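Local coordinates for cytosolic iron-sulfur protein assembly protein 1 (Saccharomyces cerevisiae, PDB 2HES), which acts as an essential component of the cytosolic iron-sulfur protein assembly machinery, required for the maturation of extramitochondrial iron-sulfur proteins, at residues V64-R67 with L72-A75; G119-T124 with V159-S164; E165-S170 with G210-C215. All blocks are in the same frame, centred on the assembly; numbering follows the deposited sequence.

Contact 1. Residues V64-R67 with L72-A75; sequences VAWR and LLAA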
loop_
_atom_site.group_PDB
_atom_site.type_symbol
_atom_site.label_atom_id
_atom_site.label_comp_id
_atom_site.label_asym_id
_atom_site.label_seq_id
_atom_site.Cartn_x
_atom_site.Cartn_y
_atom_site.Cartn_z
ATOM N N VAL A 64 -7.427 -3.085 -1.195
ATOM C CA VAL A 64 -7.471 -4.415 -1.835
ATOM C C VAL A 64 -6.043 -4.914 -1.939
ATOM O O VAL A 64 -5.124 -4.135 -2.192
ATOM C CB VAL A 64 -8.133 -4.406 -3.253
ATOM C CG1 VAL A 64 -9.634 -4.085 -3.170
ATOM C CG2 VAL A 64 -7.408 -3.459 -4.239
ATOM N N ALA A 65 -5.847 -6.214 -1.732
ATOM C CA ALA A 65 -4.520 -6.781 -1.930
ATOM C C ALA A 65 -4.599 -8.253 -2.322
ATOM O O ALA A 65 -5.339 -9.027 -1.677
ATOM C CB ALA A 65 -3.729 -6.669 -0.656
ATOM N N TRP A 66 -3.737 -8.621 -3.271
ATOM C CA TRP A 66 -3.613 -9.994 -3.731
ATOM C C TRP A 66 -2.706 -10.789 -2.795
ATOM O O TRP A 66 -1.626 -10.313 -2.385
ATOM C CB TRP A 66 -2.976 -10.018 -5.108
ATOM C CG TRP A 66 -3.808 -9.477 -6.211
ATOM C CD1 TRP A 66 -3.679 -8.266 -6.792
ATOM C CD2 TRP A 66 -4.888 -10.140 -6.894
ATOM N NE1 TRP A 66 -4.597 -8.111 -7.808
ATOM C CE2 TRP A 66 -5.350 -9.253 -7.899
ATOM C CE3 TRP A 66 -5.491 -11.393 -6.771
ATOM C CZ2 TRP A 66 -6.401 -9.578 -8.770
ATOM C CZ3 TRP A 66 -6.535 -11.725 -7.644
ATOM C CH2 TRP A 66 -6.973 -10.825 -8.630
ATOM N N ARG A 67 -3.104 -12.025 -2.510
ATOM C CA ARG A 67 -2.175 -12.920 -1.848
ATOM C C ARG A 67 -1.032 -13.197 -2.850
ATOM O O ARG A 67 -1.274 -13.721 -3.944
ATOM C CB ARG A 67 -2.887 -14.198 -1.417
ATOM C CG ARG A 67 -1.979 -15.149 -0.646
ATOM C CD ARG A 67 -2.624 -16.518 -0.500
ATOM N NE ARG A 67 -2.772 -17.144 -1.813
ATOM C CZ ARG A 67 -3.134 -18.405 -2.020
ATOM N NH1 ARG A 67 -3.388 -19.199 -0.993
ATOM N NH2 ARG A 67 -3.260 -18.863 -3.272
ATOM N N LEU A 72 -5.793 -15.162 -5.384
ATOM C CA LEU A 72 -6.711 -14.932 -4.282
ATOM C C LEU A 72 -6.607 -13.484 -3.805
ATOM O O LEU A 72 -5.498 -12.972 -3.658
ATOM C CB LEU A 72 -6.354 -15.829 -3.119
ATOM C CG LEU A 72 -7.167 -15.668 -1.852
ATOM C CD1 LEU A 72 -8.248 -16.702 -1.775
ATOM C CD2 LEU A 72 -6.163 -15.845 -0.695
ATOM N N LEU A 73 -7.751 -12.863 -3.532
ATOM C CA LEU A 73 -7.820 -11.407 -3.245
ATOM C C LEU A 73 -8.504 -11.071 -1.930
ATOM O O LEU A 73 -9.553 -11.634 -1.609
ATOM C CB LEU A 73 -8.554 -10.692 -4.397
ATOM C CG LEU A 73 -8.897 -9.204 -4.255
ATOM C CD1 LEU A 73 -7.665 -8.364 -4.365
ATOM C CD2 LEU A 73 -9.862 -8.783 -5.369
ATOM N N ALA A 74 -7.948 -10.111 -1.192
ATOM C CA ALA A 74 -8.583 -9.592 0.009
ATOM C C ALA A 74 -9.042 -8.145 -0.214
ATOM O O ALA A 74 -8.381 -7.397 -0.942
ATOM C CB ALA A 74 -7.625 -9.711 1.214
ATOM N N ALA A 75 -10.187 -7.786 0.378
ATOM C CA ALA A 75 -10.748 -6.416 0.302
ATOM C C ALA A 75 -11.286 -5.910 1.632
ATOM O O ALA A 75 -12.189 -6.536 2.212
ATOM C CB ALA A 75 -11.845 -6.326 -0.826
#

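Contact 2. Residues G119-T124 with V159-S164; sequences GYYLAT and VIWHPS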
loop_
_atom_site.group_PDB
_atom_site.type_symbol
_atom_site.label_atom_id
_atom_site.label_comp_id
_atom_site.label_asym_id
_atom_site.label_seq_id
_atom_site.Cartn_x
_atom_site.Cartn_y
_atom_site.Cartn_z
ATOM N N GLY A 119 2.433 -15.737 2.012
ATOM C CA GLY A 119 1.026 -15.923 1.728
ATOM C C GLY A 119 0.206 -16.441 2.891
ATOM O O GLY A 119 -1.002 -16.708 2.746
ATOM N N TYR A 120 0.830 -16.560 4.052
ATOM C CA TYR A 120 0.101 -17.083 5.208
ATOM C C TYR A 120 -0.504 -16.078 6.163
ATOM O O TYR A 120 -1.331 -16.438 6.976
ATOM C CB TYR A 120 0.979 -17.992 6.009
ATOM C CG TYR A 120 1.396 -19.217 5.298
ATOM C CD1 TYR A 120 0.460 -20.016 4.618
ATOM C CD2 TYR A 120 2.727 -19.615 5.323
ATOM C CE1 TYR A 120 0.866 -21.178 3.954
ATOM C CE2 TYR A 120 3.125 -20.778 4.696
ATOM C CZ TYR A 120 2.196 -21.550 4.012
ATOM O OH TYR A 120 2.626 -22.702 3.372
ATOM N N TYR A 121 -0.077 -14.824 6.093
ATOM C CA TYR A 121 -0.544 -13.833 7.055
ATOM C C TYR A 121 -1.179 -12.701 6.286
ATOM O O TYR A 121 -0.673 -12.298 5.243
ATOM C CB TYR A 121 0.629 -13.286 7.868
ATOM C CG TYR A 121 1.265 -14.296 8.774
ATOM C CD1 TYR A 121 0.504 -15.016 9.703
ATOM C CD2 TYR A 121 2.644 -14.510 8.727
ATOM C CE1 TYR A 121 1.125 -15.949 10.565
ATOM C CE2 TYR A 121 3.261 -15.430 9.571
ATOM C CZ TYR A 121 2.490 -16.148 10.476
ATOM O OH TYR A 121 3.114 -17.057 11.310
ATOM N N LEU A 122 -2.331 -12.288 6.771
ATOM C CA LEU A 122 -3.034 -11.128 6.291
ATOM C C LEU A 122 -3.129 -10.156 7.461
ATOM O O LEU A 122 -3.679 -10.475 8.513
ATOM C CB LEU A 122 -4.440 -11.535 5.789
ATOM C CG LEU A 122 -5.332 -10.375 5.354
ATOM C CD1 LEU A 122 -4.775 -9.774 4.112
ATOM C CD2 LEU A 122 -6.827 -10.829 5.122
ATOM N N ALA A 123 -2.534 -8.974 7.281
ATOM C CA ALA A 123 -2.660 -7.876 8.238
ATOM C C ALA A 123 -3.793 -6.943 7.851
ATOM O O ALA A 123 -3.991 -6.650 6.664
ATOM C CB ALA A 123 -1.375 -7.071 8.255
ATOM N N THR A 124 -4.525 -6.471 8.851
ATOM C CA THR A 124 -5.562 -5.484 8.603
ATOM C C THR A 124 -5.338 -4.282 9.536
ATOM O O THR A 124 -4.809 -4.432 10.646
ATOM C CB THR A 124 -6.994 -6.061 8.748
ATOM O OG1 THR A 124 -7.310 -6.323 10.126
ATOM C CG2 THR A 124 -7.200 -7.333 7.831
ATOM N N VAL A 159 -0.926 -0.521 6.005
ATOM C CA VAL A 159 -0.029 -1.633 6.389
ATOM C C VAL A 159 0.664 -2.171 5.136
ATOM O O VAL A 159 0.079 -2.186 4.037
ATOM C CB VAL A 159 -0.793 -2.812 7.098
ATOM C CG1 VAL A 159 -1.031 -2.467 8.493
ATOM C CG2 VAL A 159 -2.119 -3.118 6.401
ATOM N N ILE A 160 1.918 -2.603 5.289
ATOM C CA ILE A 160 2.638 -3.253 4.212
ATOM C C ILE A 160 3.682 -4.156 4.806
ATOM O O ILE A 160 4.250 -3.858 5.859
ATOM C CB ILE A 160 3.234 -2.267 3.179
ATOM C CG1 ILE A 160 3.565 -2.977 1.858
ATOM C CG2 ILE A 160 4.442 -1.480 3.808
ATOM C CD1 ILE A 160 3.810 -2.013 0.724
ATOM N N TRP A 161 3.851 -5.326 4.190
ATOM C CA TRP A 161 4.936 -6.204 4.595
ATOM C C TRP A 161 6.192 -6.051 3.753
ATOM O O TRP A 161 6.132 -5.701 2.553
ATOM C CB TRP A 161 4.493 -7.684 4.489
ATOM C CG TRP A 161 3.312 -8.035 5.301
ATOM C CD1 TRP A 161 1.974 -7.779 5.013
ATOM C CD2 TRP A 161 3.303 -8.810 6.507
ATOM N NE1 TRP A 161 1.165 -8.318 5.978
ATOM C CE2 TRP A 161 1.946 -8.948 6.912
ATOM C CE3 TRP A 161 4.308 -9.406 7.280
ATOM C CZ2 TRP A 161 1.575 -9.633 8.079
ATOM C CZ3 TRP A 161 3.945 -10.041 8.461
ATOM C CH2 TRP A 161 2.586 -10.163 8.844
ATOM N N HIS A 162 7.334 -6.366 4.381
ATOM C CA HIS A 162 8.604 -6.485 3.680
ATOM C C HIS A 162 8.482 -7.540 2.530
ATOM O O HIS A 162 7.657 -8.445 2.646
ATOM C CB HIS A 162 9.673 -6.858 4.705
ATOM C CG HIS A 162 11.070 -6.837 4.164
ATOM N ND1 HIS A 162 11.656 -7.920 3.531
ATOM C CD2 HIS A 162 11.997 -5.848 4.151
ATOM C CE1 HIS A 162 12.877 -7.589 3.162
ATOM N NE2 HIS A 162 13.096 -6.331 3.499
ATOM N N PRO A 163 9.252 -7.395 1.428
ATOM C CA PRO A 163 9.128 -8.306 0.285
ATOM C C PRO A 163 9.476 -9.768 0.582
ATOM O O PRO A 163 9.022 -10.646 -0.188
ATOM C CB PRO A 163 10.088 -7.717 -0.765
ATOM C CG PRO A 163 11.062 -6.874 0.037
ATOM C CD PRO A 163 10.181 -6.297 1.131
ATOM N N SER A 164 10.238 -9.995 1.655
ATOM C CA SER A 164 10.852 -11.327 1.961
ATOM C C SER A 164 11.125 -11.645 3.447
ATOM O O SER A 164 11.767 -12.666 3.781
ATOM C CB SER A 164 12.190 -11.440 1.262
ATOM O OG SER A 164 13.093 -10.526 1.855
#

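Contact 3. Residues E165-S170 with G210-C215; sequences EALLAS and GVFRLC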
loop_
_atom_site.group_PDB
_atom_site.type_symbol
_atom_site.label_atom_id
_atom_site.label_comp_id
_atom_site.label_asym_id
_atom_site.label_seq_id
_atom_site.Cartn_x
_atom_site.Cartn_y
_atom_site.Cartn_z
ATOM N N GLU A 165 10.745 -10.757 4.346
ATOM C CA GLU A 165 10.815 -11.082 5.764
ATOM C C GLU A 165 9.410 -10.902 6.337
ATOM O O GLU A 165 8.594 -10.240 5.730
ATOM C CB GLU A 165 11.813 -10.185 6.472
ATOM C CG GLU A 165 13.208 -10.166 5.834
ATOM C CD GLU A 165 14.068 -11.337 6.267
ATOM O OE1 GLU A 165 14.000 -11.733 7.450
ATOM O OE2 GLU A 165 14.819 -11.867 5.430
ATOM N N ALA A 166 9.130 -11.556 7.466
ATOM C CA ALA A 166 7.856 -11.414 8.159
ATOM C C ALA A 166 8.003 -10.157 9.043
ATOM O O ALA A 166 8.057 -10.209 10.274
ATOM C CB ALA A 166 7.531 -12.687 8.969
ATOM N N LEU A 167 8.092 -9.028 8.353
ATOM C CA LEU A 167 8.205 -7.727 9.012
ATOM C C LEU A 167 7.109 -6.855 8.419
ATOM O O LEU A 167 6.943 -6.798 7.173
ATOM C CB LEU A 167 9.587 -7.164 8.635
ATOM C CG LEU A 167 10.228 -6.025 9.399
ATOM C CD1 LEU A 167 10.479 -6.473 10.833
ATOM C CD2 LEU A 167 11.549 -5.575 8.746
ATOM N N LEU A 168 6.430 -6.103 9.293
ATOM C CA LEU A 168 5.212 -5.394 8.895
ATOM C C LEU A 168 5.433 -3.936 9.293
ATOM O O LEU A 168 5.976 -3.672 10.376
ATOM C CB LEU A 168 4.026 -5.928 9.685
ATOM C CG LEU A 168 2.704 -5.245 9.395
ATOM C CD1 LEU A 168 2.211 -5.439 7.989
ATOM C CD2 LEU A 168 1.669 -5.745 10.406
ATOM N N ALA A 169 5.047 -3.021 8.415
ATOM C CA ALA A 169 5.094 -1.544 8.709
ATOM C C ALA A 169 3.687 -0.951 8.687
ATOM O O ALA A 169 2.961 -1.119 7.699
ATOM C CB ALA A 169 5.983 -0.846 7.671
ATOM N N SER A 170 3.313 -0.227 9.744
ATOM C CA SER A 170 2.004 0.440 9.797
ATOM C C SER A 170 2.233 1.925 9.857
ATOM O O SER A 170 3.209 2.359 10.479
ATOM C CB SER A 170 1.192 -0.020 11.003
ATOM O OG SER A 170 1.865 0.186 12.205
ATOM N N GLY A 210 19.337 -7.645 1.723
ATOM C CA GLY A 210 20.121 -7.386 2.946
ATOM C C GLY A 210 19.340 -6.543 3.938
ATOM O O GLY A 210 18.088 -6.631 4.016
ATOM N N VAL A 211 20.067 -5.721 4.694
ATOM C CA VAL A 211 19.465 -4.974 5.803
ATOM C C VAL A 211 18.438 -3.962 5.293
ATOM O O VAL A 211 18.524 -3.466 4.156
ATOM C CB VAL A 211 20.536 -4.320 6.699
ATOM C CG1 VAL A 211 21.463 -5.431 7.296
ATOM C CG2 VAL A 211 21.336 -3.278 5.882
ATOM N N PHE A 212 17.489 -3.613 6.158
ATOM C CA PHE A 212 16.212 -3.022 5.701
ATOM C C PHE A 212 16.232 -1.510 5.596
ATOM O O PHE A 212 16.911 -0.832 6.357
ATOM C CB PHE A 212 15.065 -3.372 6.672
ATOM C CG PHE A 212 15.125 -4.778 7.213
ATOM C CD1 PHE A 212 15.052 -5.889 6.357
ATOM C CD2 PHE A 212 15.269 -4.986 8.587
ATOM C CE1 PHE A 212 15.113 -7.177 6.864
ATOM C CE2 PHE A 212 15.326 -6.302 9.120
ATOM C CZ PHE A 212 15.256 -7.383 8.238
ATOM N N ARG A 213 15.448 -0.991 4.650
ATOM C CA ARG A 213 15.098 0.451 4.662
ATOM C C ARG A 213 13.633 0.584 4.295
ATOM O O ARG A 213 13.018 -0.386 3.816
ATOM C CB ARG A 213 15.929 1.256 3.658
ATOM C CG ARG A 213 17.417 1.251 3.981
ATOM C CD ARG A 213 18.114 2.330 3.144
ATOM N NE ARG A 213 18.039 2.017 1.709
ATOM C CZ ARG A 213 18.569 2.776 0.758
ATOM N NH1 ARG A 213 19.220 3.909 1.076
ATOM N NH2 ARG A 213 18.473 2.407 -0.508
ATOM N N LEU A 214 13.076 1.761 4.552
ATOM C CA LEU A 214 11.646 1.970 4.274
ATOM C C LEU A 214 11.455 3.417 3.828
ATOM O O LEU A 214 12.137 4.288 4.388
ATOM C CB LEU A 214 10.858 1.743 5.582
ATOM C CG LEU A 214 9.363 1.933 5.563
ATOM C CD1 LEU A 214 8.735 0.553 5.501
ATOM C CD2 LEU A 214 8.857 2.728 6.783
ATOM N N CYS A 215 10.565 3.687 2.857
ATOM C CA CYS A 215 10.198 5.099 2.609
ATOM C C CYS A 215 8.770 5.339 3.043
ATOM O O CYS A 215 7.917 4.414 3.072
ATOM C CB CYS A 215 10.385 5.480 1.143
ATOM S SG CYS A 215 9.309 4.550 -0.030
#

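Contact 1. Residues V64-R67 with L72-A75
W66 and L73 face each other across a non-hydrogen-bonded antiparallel pair, and their side chains leave the same side of the sheet. The indole turns one face to the leucine: L73 CB lies 4.3 Å from the centroid of the W66 six-membered ring, 26° off its normal, a CH-pi contact, while L73 CD1 sits above the same ring system. In L73 the first torsion sets CG anti to the backbone N (chi1 173°), and the second brings CD1 to 4.1 Å from V64 CB. V64 extends this apolar row, its CG1 resting 3.9 Å from A75 CB. A28 of strand 26-31 touches V64, W66 and L73.

A65 and A74 point to the other side and form the hydrogen-bonded pair: A65 N donates to A74 O and A74 N to A65 O, both at 2.9 Å and close to straight. A65 O also accepts a bond from W115 NE1. Beyond W66, R67 N donates a hydrogen bond to L72 O at 2.8 Å. The R67 side chain leans over L72, with R67 CD 3.6 Å from L72 CD2 and that methyl under one face of the guanidinium. R67 NH2 bonds to T70 OG1 and R67 NH1 to the carbonyl of E138. Backbone bonds thus fix the register of the hairpin, while both its sides are apolar, one against the preceding blade and the other against strand 110-115; R67 lends its aliphatic part to L72 while its charged end bonds elsewhere.

Contact 2. Residues G119-T124 with V159-S164
The W161 indole meets segment 119-124 obliquely through Y121 CB and A123 CB, while A123 N lies at its edge, in the ring plane. Along the pyrrole side, A123 CB approaches W161 NE1 to 3.6 Å; along the benzo side, Y121 CB is 3.8 Å from W161 CZ2. In W161, chi1 (-59°, CG anti to the carbonyl carbon) directs the ring toward strand 121-124 and the second torsion turns it. W161 NE1 also makes a weak hydrogen bond to the carbonyl of A114, and the W187 ring meets the indole with the planes at about 85°.

The Y121 ring itself has W161 CH2 at an oblique position, and its hydroxyl runs on to a weak hydrogen bond with D185. Further along, V159 CG2 is 4.4 Å from A123 CB, a looser apolar contact.

No hydrogen bond joins the two segments. Their strand axes pass 7.6 Å apart at 155°, too far for neighbours in one sheet, so side chains make the contact. L168 of strand 167-172 packs on A123, V159 and W161 as well. Such face-to-face packing, with the innermost strand of one four-stranded blade against the second strand of the blade before it, is characteristic of the WD40 beta-propeller, here between WD 3 and WD 4.

Contact 3. Residues E165-S170 with G210-C215
F212 receives a methyl of L167 on one face of its ring. L167 CD2 stands 3.8 Å from the ring centroid and only 13° off the normal, a CH-pi contact with the methyl almost centred. The two side chains come from opposite directions, and in L167 the first torsion (CG anti to the backbone N, chi1 -163°) swings the isobutyl group toward F212. Side chains carry the whole contact, since the two segments share no hydrogen bond.

A plain oblique contact, not a CH-pi one, is made by E165 CG, 3.7 Å from F212 CE1, where the two side chains cross at about a right angle. The glutamate chain bends at its second torsion, and CG is its atom nearest the phenyl.

These residues belong to the second strands, and the turns before them, of successive propeller blades, WD 4 and WD 5. Strand 200-205, the innermost of WD 5, lies alongside, its S203 and F205 each touching both A169 and L214. H162 meets F212 edge-to-face, and Y228 packs on the same phenyl with the planes at about 45°. Were F212 reduced to an alanine, L167 CD2 and the H162 ring would probably be left without their aromatic partner.

Apolar contact alone joins A169 CB and L214 CD1, 3.8 Å apart.

From the N terminus, contact 1 comes first and closes the shortest loop, four residues between adjacent strands of the WD 2 blade. Contact 2 then spans 34 residues to join WD 3 to WD 4, and contact 3 spans 39 to join WD 4 to WD 5. None nests in or crosses another; the three follow in series round the propeller. Contact 1 meets contact 2 where R67 and A74 pack on G119 and L122. Contacts 2 and 3 meet inside the WD 4 sheet, where strands 156-161 and 167-172 are neighbours, with probable hydrogen bonds between I160 and A169 and between H162 and L167. Contacts 1 and 3 do not touch, their centres lying about 20 Å apart.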